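Local coordinates for protein enterochelin esterase (Salmonella enterica subsp. enterica serovar Typhimurium, PDB 3MGA) that probably hydrolyses the ester bonds of ferric enterobactin, the iron-loaded siderophore, so that the bacterium can recover the iron, at residues W163-T168 and T227-L232; R52-I57 and E122-L127; D257-V262 and T304-V309. One frame throughout, in Å; residues are numbered along the deposited sequence. Where two conformers were deposited one is given.

How the contacts relate
The three contacts sample both halves of the esterase and follow one another along the chain, contact 2 closing before contact 1 opens and contact 1 before contact 3. Contact 2 packs a helix on the N-terminal E-set-like part, and its centre lies about 37 Å from that of contact 1 and about 38 Å from that of contact 3. Contacts 1 and 3 both involve the alpha/beta-hydrolase part and sit closer, their centres about 27 Å and their nearest atoms about 11 Å apart. Contact 3 lies near the probable nucleophile elbow around Ser289 without touching it, whereas contact 1 is a surface contact.

Contact 1 (W163-T168 and T227-L232); sequences WDRPET and THQRLL
The C-terminal end of helix 220-228 in the hydrolase part meets the loop that leads from strand 148-153 to strand 174-180, with Arg165 set against Gln229 and Glu167 against His228. The guanidinium of Arg165 and the side-chain amide of Gln229 approach from opposite directions and stack, their planes 27° apart. NE2 of Gln229 lies off the middle of the guanidinium, toward its rim, and CD of Gln229 is 3.4 Å from NH1 of Arg165. Although NH1 of Arg165 is also 3.3 Å from OE1 of Gln229, the angle is poor for a hydrogen bond, as expected where the groups meet through their faces. A bend at chi3 (55°) in an otherwise extended Arg165 chain turns the guanidinium across the amide.

The helix ends here in a Schellman motif: Arg230 has positive phi, and its N bonds to O of Thr227 at 3.0 Å. Gln229, one residue before this turn, gives its NE2 to OG of Ser225, one helical turn back, and Ser225 OG also bonds the backbone O of Arg165. The Ser225 hydroxyl thus bridges the Gln229 amide and the backbone of Arg165. A water extends the link, donating to OD1 of Asp164 at 2.7 Å and accepting from NE2 of Gln229 at 3.3 Å.

In the conformer given, one of two modelled for His228, Glu167 crosses the histidine at about a right angle and places OE2 over one face of the imidazole, 3.5 Å from CG of His228, with carboxylate and ring planes 60° apart. In that same conformer ND1 is hydrogen-bonded to the hydroxyl of Tyr170, farther along the loop. Within that loop, OE1 of Glu167 forms a salt bridge with NH2 of Arg165 at 3.5 Å, coupling the two pairs.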
loop_
_atom_site.group_PDB
_atom_site.type_symbol
_atom_site.label_atom_id
_atom_site.label_comp_id
_atom_site.label_asym_id
_atom_site.label_seq_id
_atom_site.Cartn_x
_atom_site.Cartn_y
_atom_site.Cartn_z
ATOM N N TRP A 163 0.892 -0.806 14.662
ATOM C CA TRP A 163 1.735 -1.872 14.144
ATOM C C TRP A 163 2.967 -2.088 15.022
ATOM O O TRP A 163 3.583 -3.153 14.969
ATOM C CB TRP A 163 2.151 -1.568 12.694
ATOM C CG TRP A 163 0.977 -1.386 11.787
ATOM C CD1 TRP A 163 0.356 -0.211 11.470
ATOM C CD2 TRP A 163 0.259 -2.417 11.111
ATOM N NE1 TRP A 163 -0.700 -0.449 10.625
ATOM C CE2 TRP A 163 -0.781 -1.797 10.389
ATOM C CE3 TRP A 163 0.401 -3.808 11.035
ATOM C CZ2 TRP A 163 -1.674 -2.519 9.598
ATOM C CZ3 TRP A 163 -0.483 -4.531 10.249
ATOM C CH2 TRP A 163 -1.511 -3.882 9.537
ATOM N N ASP A 164 3.320 -1.082 15.822
ATOM C CA ASP A 164 4.479 -1.169 16.719
ATOM C C ASP A 164 4.148 -1.948 17.993
ATOM O O ASP A 164 4.981 -2.694 18.498
ATOM C CB ASP A 164 5.003 0.231 17.083
ATOM C CG ASP A 164 3.970 1.080 17.837
ATOM O OD1 ASP A 164 2.746 0.833 17.696
ATOM O OD2 ASP A 164 4.395 2.009 18.562
ATOM N N ARG A 165 2.934 -1.755 18.509
ATOM C CA ARG A 165 2.458 -2.440 19.713
ATOM C C ARG A 165 1.217 -3.238 19.365
ATOM O O ARG A 165 0.124 -2.897 19.810
ATOM C CB ARG A 165 2.069 -1.437 20.805
ATOM C CG ARG A 165 3.190 -0.606 21.381
ATOM C CD ARG A 165 2.614 0.497 22.271
ATOM N NE ARG A 165 1.745 -0.026 23.329
ATOM C CZ ARG A 165 1.037 0.731 24.167
ATOM N NH1 ARG A 165 1.081 2.060 24.083
ATOM N NH2 ARG A 165 0.276 0.157 25.091
ATOM N N PRO A 166 1.365 -4.296 18.551
ATOM C CA PRO A 166 0.178 -5.068 18.205
ATOM C C PRO A 166 -0.461 -5.709 19.432
ATOM O O PRO A 166 0.250 -6.271 20.271
ATOM C CB PRO A 166 0.719 -6.136 17.251
ATOM C CG PRO A 166 2.183 -6.217 17.541
ATOM C CD PRO A 166 2.584 -4.839 17.926
ATOM N N GLU A 167 -1.784 -5.590 19.545
ATOM C CA GLU A 167 -2.533 -6.178 20.654
ATOM C C GLU A 167 -3.712 -6.975 20.116
ATOM O O GLU A 167 -4.326 -6.586 19.121
ATOM C CB GLU A 167 -3.024 -5.103 21.628
ATOM C CG GLU A 167 -1.896 -4.314 22.304
ATOM C CD GLU A 167 -2.388 -3.391 23.417
ATOM O OE1 GLU A 167 -1.599 -2.523 23.856
ATOM O OE2 GLU A 167 -3.557 -3.533 23.853
ATOM N N THR A 168 -4.033 -8.083 20.783
ATOM C CA THR A 168 -5.130 -8.954 20.370
ATOM C C THR A 168 -6.493 -8.269 20.524
ATOM O O THR A 168 -6.758 -7.638 21.547
ATOM C CB THR A 168 -5.152 -10.254 21.196
ATOM O OG1 THR A 168 -3.885 -10.918 21.091
ATOM C CG2 THR A 168 -6.269 -11.185 20.707
ATOM N N THR A 227 -7.196 1.388 19.612
ATOM C CA THR A 227 -8.438 1.540 20.350
ATOM C C THR A 227 -8.175 1.461 21.869
ATOM O O THR A 227 -8.704 2.278 22.642
ATOM C CB THR A 227 -9.459 0.486 19.931
ATOM O OG1 THR A 227 -9.713 0.613 18.519
ATOM C CG2 THR A 227 -10.738 0.670 20.701
ATOM N N HIS A 228 -7.361 0.493 22.280
ATOM C CA HIS A 228 -7.007 0.322 23.690
ATOM C C HIS A 228 -6.293 1.562 24.244
ATOM O O HIS A 228 -6.477 1.920 25.405
ATOM C CB HIS A 228 -6.124 -0.917 23.861
ATOM C CG HIS A 228 -5.644 -1.137 25.263
ATOM N ND1 HIS A 228 -6.379 -1.827 26.204
ATOM C CD2 HIS A 228 -4.492 -0.775 25.879
ATOM C CE1 HIS A 228 -5.706 -1.871 27.340
ATOM N NE2 HIS A 228 -4.558 -1.241 27.170
ATOM N N GLN A 229 -5.495 2.218 23.403
ATOM C CA GLN A 229 -4.742 3.425 23.804
ATOM C C GLN A 229 -5.605 4.689 23.794
ATOM O O GLN A 229 -5.145 5.757 24.188
ATOM C CB GLN A 229 -3.534 3.646 22.886
ATOM C CG GLN A 229 -2.533 2.496 22.858
ATOM C CD GLN A 229 -1.391 2.753 21.887
ATOM O OE1 GLN A 229 -0.728 3.796 21.953
ATOM N NE2 GLN A 229 -1.139 1.794 20.994
ATOM N N ARG A 230 -6.844 4.550 23.321
ATOM C CA ARG A 230 -7.828 5.632 23.225
ATOM C C ARG A 230 -7.465 6.605 22.104
ATOM O O ARG A 230 -7.874 7.767 22.116
ATOM C CB ARG A 230 -8.042 6.327 24.585
ATOM C CG ARG A 230 -8.341 5.315 25.702
ATOM C CD ARG A 230 -8.719 5.929 27.054
ATOM N NE ARG A 230 -10.097 6.436 27.091
ATOM C CZ ARG A 230 -10.473 7.691 26.829
ATOM N NH1 ARG A 230 -11.760 8.012 26.902
ATOM N NH2 ARG A 230 -9.583 8.628 26.498
ATOM N N LEU A 231 -6.712 6.102 21.121
ATOM C CA LEU A 231 -6.295 6.895 19.970
ATOM C C LEU A 231 -7.241 6.689 18.773
ATOM O O LEU A 231 -7.105 7.342 17.746
ATOM C CB LEU A 231 -4.838 6.601 19.612
ATOM C CG LEU A 231 -3.816 7.076 20.663
ATOM C CD1 LEU A 231 -2.406 6.687 20.267
ATOM C CD2 LEU A 231 -3.894 8.604 20.899
ATOM N N LEU A 232 -8.181 5.762 18.915
ATOM C CA LEU A 232 -9.226 5.516 17.916
ATOM C C LEU A 232 -10.486 5.209 18.717
ATOM O O LEU A 232 -10.407 4.662 19.811
ATOM C CB LEU A 232 -8.921 4.342 16.978
ATOM C CG LEU A 232 -7.846 4.415 15.891
ATOM C CD1 LEU A 232 -7.709 3.046 15.232
ATOM C CD2 LEU A 232 -8.133 5.479 14.823
HETATM O O HOH W 1 0.927 2.594 18.589
#

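Contact 2 (R52-I57 and E122-L127); sequences RVWVYI and EGWRQL
An aromatic cluster of Trp54, Tyr56 and Trp124 joins strand 52-57 to helix 117-127, whose Leu127 extends the apolar contact along Trp54. Trp124 is the middle member and takes part in two different ring contacts. Tyr56 turns an edge onto one face of the indole, CE1 of Tyr56 lying 3.6 Å from CD2 of Trp124, and this edge-to-face pair has its planes 70° apart. The six-membered ring of Trp124 in turn presents its edge to the face of Trp54 in an offset edge-to-face pair, with planes at 84°; its CZ3 reaches CB of Trp54 at 3.9 Å.

Strand 52-57 pairs antiparallel with strand 92-100 in a sheet of the N-terminal, probably E-set (immunoglobulin-like) domain. Segment 122-127 crosses strand 52-57, the segment axes at 114° and 11.8 Å at closest approach. Trp54 and Tyr56 both project toward the helix, while Val55 between them points away and packs on Trp83 of strand 80-87 in the other sheet.

The first torsions of Trp54 and Tyr56 differ, which helps bring Tyr56 to the face of Trp124 and Trp54 to its six-membered edge. CD1 of Leu127 lies 3.4 Å from NE1 of Trp54 and 3.6 Å from CD1 of Trp54. Phe106, from a loop, makes edge-to-face contacts with Trp54 and Trp124 and also touches Leu127.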
loop_
_atom_site.group_PDB
_atom_site.type_symbol
_atom_site.label_atom_id
_atom_site.label_comp_id
_atom_site.label_asym_id
_atom_site.label_seq_id
_atom_site.Cartn_x
_atom_site.Cartn_y
_atom_site.Cartn_z
ATOM N N ARG A 52 22.156 -13.959 -12.706
ATOM C CA ARG A 52 21.659 -12.710 -12.096
ATOM C C ARG A 52 21.025 -12.907 -10.724
ATOM O O ARG A 52 20.588 -13.995 -10.364
ATOM C CB ARG A 52 20.606 -12.050 -12.999
ATOM C CG ARG A 52 21.086 -11.630 -14.387
ATOM C CD ARG A 52 22.093 -10.483 -14.344
ATOM N NE ARG A 52 22.409 -10.004 -15.691
ATOM C CZ ARG A 52 23.352 -10.509 -16.485
ATOM N NH1 ARG A 52 24.107 -11.531 -16.093
ATOM N NH2 ARG A 52 23.540 -9.987 -17.692
ATOM N N VAL A 53 20.985 -11.816 -9.972
ATOM C CA VAL A 53 20.357 -11.762 -8.656
ATOM C C VAL A 53 19.821 -10.340 -8.579
ATOM O O VAL A 53 20.470 -9.451 -8.029
ATOM C CB VAL A 53 21.344 -12.013 -7.507
ATOM C CG1 VAL A 53 20.593 -12.051 -6.199
ATOM C CG2 VAL A 53 22.113 -13.318 -7.723
ATOM N N TRP A 54 18.643 -10.125 -9.157
ATOM C CA TRP A 54 18.048 -8.793 -9.199
ATOM C C TRP A 54 17.541 -8.362 -7.828
ATOM O O TRP A 54 16.994 -9.161 -7.064
ATOM C CB TRP A 54 16.920 -8.718 -10.240
ATOM C CG TRP A 54 17.322 -9.199 -11.632
ATOM C CD1 TRP A 54 17.045 -10.420 -12.185
ATOM C CD2 TRP A 54 18.082 -8.483 -12.614
ATOM N NE1 TRP A 54 17.573 -10.502 -13.444
ATOM C CE2 TRP A 54 18.214 -9.328 -13.737
ATOM C CE3 TRP A 54 18.656 -7.208 -12.658
ATOM C CZ2 TRP A 54 18.901 -8.942 -14.889
ATOM C CZ3 TRP A 54 19.341 -6.826 -13.801
ATOM C CH2 TRP A 54 19.460 -7.691 -14.902
ATOM N N VAL A 55 17.751 -7.093 -7.514
ATOM C CA VAL A 55 17.306 -6.536 -6.261
ATOM C C VAL A 55 16.143 -5.656 -6.657
ATOM O O VAL A 55 16.329 -4.638 -7.324
ATOM C CB VAL A 55 18.441 -5.743 -5.581
ATOM C CG1 VAL A 55 17.979 -5.139 -4.260
ATOM C CG2 VAL A 55 19.661 -6.665 -5.367
ATOM N N TYR A 56 14.937 -6.080 -6.295
ATOM C CA TYR A 56 13.727 -5.348 -6.646
ATOM C C TYR A 56 13.184 -4.669 -5.401
ATOM O O TYR A 56 12.517 -5.296 -4.593
ATOM C CB TYR A 56 12.697 -6.304 -7.245
ATOM C CG TYR A 56 11.509 -5.638 -7.901
ATOM C CD1 TYR A 56 11.544 -5.286 -9.252
ATOM C CD2 TYR A 56 10.337 -5.387 -7.185
ATOM C CE1 TYR A 56 10.453 -4.685 -9.872
ATOM C CE2 TYR A 56 9.238 -4.788 -7.793
ATOM C CZ TYR A 56 9.299 -4.437 -9.136
ATOM O OH TYR A 56 8.209 -3.847 -9.743
ATOM N N ILE A 57 13.507 -3.387 -5.253
ATOM C CA ILE A 57 13.082 -2.586 -4.118
ATOM C C ILE A 57 12.008 -1.618 -4.600
ATOM O O ILE A 57 12.242 -0.836 -5.519
ATOM C CB ILE A 57 14.269 -1.782 -3.531
ATOM C CG1 ILE A 57 15.456 -2.707 -3.231
ATOM C CG2 ILE A 57 13.849 -1.047 -2.273
ATOM C CD1 ILE A 57 16.693 -1.988 -2.715
ATOM N N GLU A 122 7.361 -4.933 -18.486
ATOM C CA GLU A 122 7.330 -6.131 -19.309
ATOM C C GLU A 122 8.456 -7.054 -18.857
ATOM O O GLU A 122 8.217 -8.204 -18.509
ATOM C CB GLU A 122 7.482 -5.767 -20.792
ATOM C CG GLU A 122 7.385 -6.942 -21.769
ATOM C CD GLU A 122 6.012 -7.613 -21.788
ATOM O OE1 GLU A 122 5.773 -8.438 -22.699
ATOM O OE2 GLU A 122 5.168 -7.316 -20.913
ATOM N N GLY A 123 9.677 -6.535 -18.831
ATOM C CA GLY A 123 10.834 -7.315 -18.398
ATOM C C GLY A 123 10.639 -7.916 -17.013
ATOM O O GLY A 123 10.957 -9.088 -16.788
ATOM N N TRP A 124 10.108 -7.117 -16.088
ATOM C CA TRP A 124 9.866 -7.587 -14.719
ATOM C C TRP A 124 8.754 -8.618 -14.610
ATOM O O TRP A 124 8.793 -9.457 -13.713
ATOM C CB TRP A 124 9.574 -6.427 -13.755
ATOM C CG TRP A 124 10.755 -5.560 -13.501
ATOM C CD1 TRP A 124 10.920 -4.267 -13.883
ATOM C CD2 TRP A 124 11.965 -5.944 -12.844
ATOM N NE1 TRP A 124 12.152 -3.805 -13.478
ATOM C CE2 TRP A 124 12.813 -4.819 -12.838
ATOM C CE3 TRP A 124 12.410 -7.127 -12.247
ATOM C CZ2 TRP A 124 14.082 -4.840 -12.260
ATOM C CZ3 TRP A 124 13.669 -7.150 -11.674
ATOM C CH2 TRP A 124 14.493 -6.012 -11.689
ATOM N N ARG A 125 7.763 -8.557 -15.497
ATOM C CA ARG A 125 6.670 -9.532 -15.467
ATOM C C ARG A 125 7.186 -10.955 -15.706
ATOM O O ARG A 125 6.551 -11.928 -15.281
ATOM C CB ARG A 125 5.570 -9.200 -16.487
ATOM C CG ARG A 125 4.744 -7.957 -16.168
ATOM C CD ARG A 125 3.561 -7.827 -17.130
ATOM N NE ARG A 125 2.730 -6.652 -16.848
ATOM C CZ ARG A 125 2.868 -5.456 -17.425
ATOM N NH1 ARG A 125 3.807 -5.239 -18.343
ATOM N NH2 ARG A 125 2.051 -4.465 -17.084
ATOM N N GLN A 126 8.322 -11.072 -16.395
ATOM C CA GLN A 126 8.930 -12.382 -16.666
ATOM C C GLN A 126 9.853 -12.877 -15.545
ATOM O O GLN A 126 10.122 -14.072 -15.451
ATOM C CB GLN A 126 9.662 -12.396 -18.024
ATOM C CG GLN A 126 8.762 -12.680 -19.253
ATOM C CD GLN A 126 7.620 -11.689 -19.444
ATOM O OE1 GLN A 126 7.604 -10.613 -18.853
ATOM N NE2 GLN A 126 6.660 -12.053 -20.287
ATOM N N LEU A 127 10.318 -11.976 -14.685
ATOM C CA LEU A 127 11.216 -12.363 -13.588
ATOM C C LEU A 127 10.538 -12.459 -12.210
ATOM O O LEU A 127 10.746 -13.437 -11.495
ATOM C CB LEU A 127 12.406 -11.405 -13.522
ATOM C CG LEU A 127 13.329 -11.421 -14.741
ATOM C CD1 LEU A 127 14.376 -10.328 -14.645
ATOM C CD2 LEU A 127 13.984 -12.787 -14.890
#

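Contact 3 (D257-V262 and T304-V309); sequences DFWLAV and TRFGCV
Trp259 and Phe306 form an edge-to-face pair that packs helix 256-273 against the loop entering strand 308-312, in the alpha/beta-hydrolase part of the esterase. The six-membered edge of the indole points at the face of the phenyl ring, with centroids 5.1 Å apart and planes at 64°. The touching atoms are CE3 of Trp259 and CZ of Phe306, at 3.8 Å. CZ3 of the indole lies over the same phenyl face. Val262, one turn along the helix from Trp259, adds a looser contact: its CG1 stands 4.5 Å from CZ of Phe306, so the end of the phenyl ring meets the helix at two residues.

In both aromatic side chains CG stands beside the backbone N and opposite the carbonyl carbon, at chi1 -69° in Trp259 and -49° in Phe306. These first torsions direct the rings toward each other, so that they bridge the 10.2 Å between CA of Trp259 and CA of Phe306. The phenyl ring is also covered from its own segment, where CG of Arg305 sits over the centre of one face.

Outside this pair, Ala298 of helix 290-301 and Val285 of strand 284-288 each touch the side chains of both Trp259 and Phe306. Strand 308-312 is parallel to strand 284-288 in the central sheet, and Cys308 makes backbone bonds to Thr283 and Val285, which fix the chain just beyond Phe306. The buried indole N-H is satisfied by OG of Ser294 on helix 290-301, which probably begins at the nucleophile elbow around Ser289; this bond probably helps fix the rotation of the indole. Phe258, the preceding helical residue, lies over part of the indole, its CD2 3.6 Å above the plane of the Trp259 ring.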
loop_
_atom_site.group_PDB
_atom_site.type_symbol
_atom_site.label_atom_id
_atom_site.label_comp_id
_atom_site.label_asym_id
_atom_site.label_seq_id
_atom_site.Cartn_x
_atom_site.Cartn_y
_atom_site.Cartn_z
ATOM N N ASP A 257 -21.937 1.293 -9.899
ATOM C CA ASP A 257 -22.632 0.112 -9.365
ATOM C C ASP A 257 -21.994 -0.452 -8.116
ATOM O O ASP A 257 -22.695 -0.894 -7.217
ATOM C CB ASP A 257 -22.793 -0.984 -10.423
ATOM C CG ASP A 257 -23.922 -0.695 -11.386
ATOM O OD1 ASP A 257 -24.638 0.311 -11.171
ATOM O OD2 ASP A 257 -24.114 -1.485 -12.342
ATOM N N PHE A 258 -20.670 -0.434 -8.045
ATOM C CA PHE A 258 -19.999 -0.954 -6.864
ATOM C C PHE A 258 -20.501 -0.235 -5.611
ATOM O O PHE A 258 -20.932 -0.875 -4.656
ATOM C CB PHE A 258 -18.485 -0.821 -6.978
ATOM C CG PHE A 258 -17.751 -1.272 -5.753
ATOM C CD1 PHE A 258 -17.529 -2.619 -5.517
ATOM C CD2 PHE A 258 -17.281 -0.352 -4.829
ATOM C CE1 PHE A 258 -16.853 -3.038 -4.390
ATOM C CE2 PHE A 258 -16.605 -0.774 -3.695
ATOM C CZ PHE A 258 -16.391 -2.119 -3.481
ATOM N N TRP A 259 -20.465 1.096 -5.640
ATOM C CA TRP A 259 -20.901 1.890 -4.489
ATOM C C TRP A 259 -22.404 1.911 -4.277
ATOM O O TRP A 259 -22.853 2.027 -3.136
ATOM C CB TRP A 259 -20.315 3.296 -4.547
ATOM C CG TRP A 259 -18.857 3.255 -4.312
ATOM C CD1 TRP A 259 -17.867 3.430 -5.228
ATOM C CD2 TRP A 259 -18.214 2.925 -3.078
ATOM N NE1 TRP A 259 -16.644 3.276 -4.630
ATOM C CE2 TRP A 259 -16.829 2.962 -3.309
ATOM C CE3 TRP A 259 -18.680 2.629 -1.792
ATOM C CZ2 TRP A 259 -15.898 2.721 -2.301
ATOM C CZ3 TRP A 259 -17.762 2.385 -0.795
ATOM C CH2 TRP A 259 -16.381 2.427 -1.057
ATOM N N LEU A 260 -23.180 1.807 -5.356
ATOM C CA LEU A 260 -24.629 1.720 -5.219
ATOM C C LEU A 260 -24.930 0.412 -4.497
ATOM O O LEU A 260 -25.686 0.391 -3.540
ATOM C CB LEU A 260 -25.336 1.740 -6.575
ATOM C CG LEU A 260 -25.430 3.069 -7.322
ATOM C CD1 LEU A 260 -25.940 2.846 -8.723
ATOM C CD2 LEU A 260 -26.321 4.077 -6.563
ATOM N N ALA A 261 -24.311 -0.670 -4.965
ATOM C CA ALA A 261 -24.491 -1.996 -4.390
ATOM C C ALA A 261 -24.110 -2.056 -2.913
ATOM O O ALA A 261 -24.808 -2.688 -2.118
ATOM C CB ALA A 261 -23.668 -3.021 -5.181
ATOM N N VAL A 262 -22.988 -1.424 -2.555
ATOM C CA VAL A 262 -22.528 -1.393 -1.170
ATOM C C VAL A 262 -23.555 -0.732 -0.242
ATOM O O VAL A 262 -23.796 -1.200 0.876
ATOM C CB VAL A 262 -21.168 -0.659 -1.048
ATOM C CG1 VAL A 262 -20.901 -0.210 0.381
ATOM C CG2 VAL A 262 -20.032 -1.535 -1.591
ATOM N N THR A 304 -23.356 12.254 1.399
ATOM C CA THR A 304 -24.382 12.110 2.425
ATOM C C THR A 304 -24.232 10.784 3.171
ATOM O O THR A 304 -24.836 10.589 4.223
ATOM C CB THR A 304 -25.805 12.190 1.800
ATOM O OG1 THR A 304 -26.798 12.064 2.829
ATOM C CG2 THR A 304 -26.005 11.088 0.761
ATOM N N ARG A 305 -23.442 9.872 2.604
ATOM C CA ARG A 305 -23.186 8.568 3.206
ATOM C C ARG A 305 -21.703 8.383 3.542
ATOM O O ARG A 305 -21.374 7.787 4.573
ATOM C CB ARG A 305 -23.663 7.471 2.260
ATOM C CG ARG A 305 -23.404 6.023 2.698
ATOM C CD ARG A 305 -24.089 5.600 4.004
ATOM N NE ARG A 305 -23.401 6.071 5.207
ATOM C CZ ARG A 305 -23.744 5.734 6.453
ATOM N NH1 ARG A 305 -24.764 4.913 6.683
ATOM N NH2 ARG A 305 -23.056 6.219 7.478
ATOM N N PHE A 306 -20.814 8.889 2.687
ATOM C CA PHE A 306 -19.373 8.750 2.911
ATOM C C PHE A 306 -18.728 10.132 2.993
ATOM O O PHE A 306 -18.366 10.722 1.973
ATOM C CB PHE A 306 -18.730 7.922 1.789
ATOM C CG PHE A 306 -19.455 6.636 1.485
ATOM C CD1 PHE A 306 -19.443 5.584 2.387
ATOM C CD2 PHE A 306 -20.131 6.474 0.283
ATOM C CE1 PHE A 306 -20.105 4.397 2.112
ATOM C CE2 PHE A 306 -20.793 5.283 -0.006
ATOM C CZ PHE A 306 -20.774 4.243 0.913
ATOM N N GLY A 307 -18.579 10.640 4.212
ATOM C CA GLY A 307 -18.010 11.964 4.428
ATOM C C GLY A 307 -16.512 12.012 4.633
ATOM O O GLY A 307 -15.913 13.083 4.550
ATOM N N CYS A 308 -15.902 10.860 4.896
ATOM C CA CYS A 308 -14.464 10.793 5.133
ATOM C C CYS A 308 -13.780 9.901 4.101
ATOM O O CYS A 308 -14.149 8.745 3.922
ATOM C CB CYS A 308 -14.193 10.270 6.549
ATOM S SG CYS A 308 -15.044 11.213 7.860
ATOM N N VAL A 309 -12.790 10.453 3.414
ATOM C CA VAL A 309 -12.044 9.715 2.413
ATOM C C VAL A 309 -10.581 9.572 2.831
ATOM O O VAL A 309 -9.979 10.502 3.387
ATOM C CB VAL A 309 -12.099 10.418 1.041
ATOM C CG1 VAL A 309 -11.138 9.769 0.065
ATOM C CG2 VAL A 309 -13.519 10.410 0.488
#